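Local coordinates for protein Myo-inositol dehydrogenase (Corynebacterium glutamicum, PDB 3EUW) that probably oxidises myo-inositol with NAD+ as an inositol 2-dehydrogenase of the Gfo/Idh/MocA family, at residues I7-A12 and V32-P37. Numbering follows the deposited sequence.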
# COMPACT_ATOMS: atom_id res chain seq x y z
N ILE A 7 -10.22 42.01 -1.87
CA ILE A 7 -10.29 41.23 -3.11
C ILE A 7 -11.62 41.30 -3.85
O ILE A 7 -12.69 41.21 -3.25
CB ILE A 7 -10.01 39.73 -2.83
CG1 ILE A 7 -8.71 39.57 -2.04
CG2 ILE A 7 -9.96 38.96 -4.14
CD1 ILE A 7 -7.49 40.09 -2.75
N ALA A 8 -11.54 41.44 -5.17
CA ALA A 8 -12.74 41.45 -6.01
C ALA A 8 -12.76 40.10 -6.75
O ALA A 8 -11.74 39.68 -7.30
CB ALA A 8 -12.68 42.59 -6.99
N LEU A 9 -13.91 39.44 -6.75
CA LEU A 9 -14.05 38.14 -7.41
C LEU A 9 -14.98 38.15 -8.62
O LEU A 9 -16.09 38.68 -8.55
CB LEU A 9 -14.56 37.10 -6.40
CG LEU A 9 -15.02 35.75 -6.98
CD1 LEU A 9 -13.80 35.00 -7.52
CD2 LEU A 9 -15.73 34.93 -5.90
N PHE A 10 -14.51 37.56 -9.72
CA PHE A 10 -15.30 37.46 -10.94
C PHE A 10 -15.76 36.02 -11.16
O PHE A 10 -14.93 35.11 -11.25
CB PHE A 10 -14.49 37.93 -12.15
CG PHE A 10 -14.43 39.42 -12.28
CD1 PHE A 10 -15.49 40.12 -12.84
CD2 PHE A 10 -13.33 40.13 -11.82
CE1 PHE A 10 -15.46 41.50 -12.93
CE2 PHE A 10 -13.29 41.52 -11.90
CZ PHE A 10 -14.36 42.21 -12.46
N GLY A 11 -17.07 35.82 -11.23
CA GLY A 11 -17.62 34.49 -11.43
C GLY A 11 -18.22 33.96 -10.14
O GLY A 11 -17.54 33.90 -9.11
N ALA A 12 -19.49 33.59 -10.18
CA ALA A 12 -20.14 33.07 -8.99
C ALA A 12 -20.35 31.57 -9.16
O ALA A 12 -21.04 30.93 -8.37
CB ALA A 12 -21.46 33.78 -8.75
N VAL A 32 -14.65 41.76 -0.97
CA VAL A 32 -15.54 42.91 -0.89
C VAL A 32 -16.53 43.05 -2.03
O VAL A 32 -17.46 43.85 -1.94
CB VAL A 32 -14.75 44.23 -0.78
CG1 VAL A 32 -13.89 44.20 0.46
CG2 VAL A 32 -13.90 44.44 -2.02
N VAL A 33 -16.36 42.28 -3.10
CA VAL A 33 -17.30 42.36 -4.20
C VAL A 33 -17.22 41.16 -5.13
O VAL A 33 -16.13 40.69 -5.46
CB VAL A 33 -17.10 43.67 -5.02
CG1 VAL A 33 -15.76 43.65 -5.73
CG2 VAL A 33 -18.23 43.84 -6.02
N ILE A 34 -18.39 40.67 -5.52
CA ILE A 34 -18.52 39.53 -6.42
C ILE A 34 -19.32 39.97 -7.65
O ILE A 34 -20.39 40.55 -7.52
CB ILE A 34 -19.28 38.37 -5.75
CG1 ILE A 34 -18.55 37.92 -4.49
CG2 ILE A 34 -19.42 37.20 -6.72
CD1 ILE A 34 -19.17 36.74 -3.80
N ALA A 35 -18.78 39.70 -8.83
CA ALA A 35 -19.44 40.08 -10.07
C ALA A 35 -19.79 38.85 -10.92
O ALA A 35 -18.98 37.92 -11.06
CB ALA A 35 -18.55 41.02 -10.88
N ASP A 36 -21.00 38.85 -11.47
CA ASP A 36 -21.47 37.77 -12.31
C ASP A 36 -22.76 38.23 -12.99
O ASP A 36 -23.71 38.62 -12.31
CB ASP A 36 -21.77 36.52 -11.48
CG ASP A 36 -21.86 35.27 -12.32
OD1 ASP A 36 -22.66 35.25 -13.29
OD2 ASP A 36 -21.14 34.30 -12.02
N PRO A 37 -22.80 38.20 -14.32
CA PRO A 37 -24.00 38.63 -15.03
C PRO A 37 -25.25 38.04 -14.39
O PRO A 37 -26.29 38.70 -14.29
CB PRO A 37 -23.77 38.14 -16.46
CG PRO A 37 -22.78 37.01 -16.29
CD PRO A 37 -21.85 37.55 -15.24
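With CG of D36 anti to the backbone N (chi1 -163°), the carboxylate swings over to the turn at A12. There D36 OD2 accepts a hydrogen bond from A12 N at 2.6 Å, through the lone pair that faces away from OD1. The bond is somewhat bent, 154° at the hydrogen. D36 OD2 also lies close to the A12 methyl, 3.3 Å from A12 CB. The other oxygen, OD1, takes the backbone N-H of F38, so each oxygen has a backbone N-H partner, one at A12 and one at F38. F10 has CG anti to its carbonyl carbon (chi1 -80°), which lays the ring beside A35. F10 CD1 and CE1 both meet A35 CB obliquely, CE1 at 3.7 Å. V33 CG1 presses on A8 CB at 3.5 Å, tighter than usual. A8, F10 and A35 also touch V60 of helix 57-60, which covers this face. The segments are parallel strands of a beta-alpha-beta unit, strand 5-10, helix 14-25 and strand 29-35, in the Rossmann fold. G11 begins a GxGxxG pattern consistent with dinucleotide binding. The backbone angles of G11 suit a glycine. Four backbone hydrogen bonds join the strands. L9 gives its N-H to V33 O and takes that of A35 on its own O, each at 2.9 Å. G11 N to A35 O, 2.8 Å, carries the pairing into the turn. On the face opposite F10, L9 CD2 lies 4.3 Å from I34 CG1, and I34 also packs on L45 and A46 of helix 39-47.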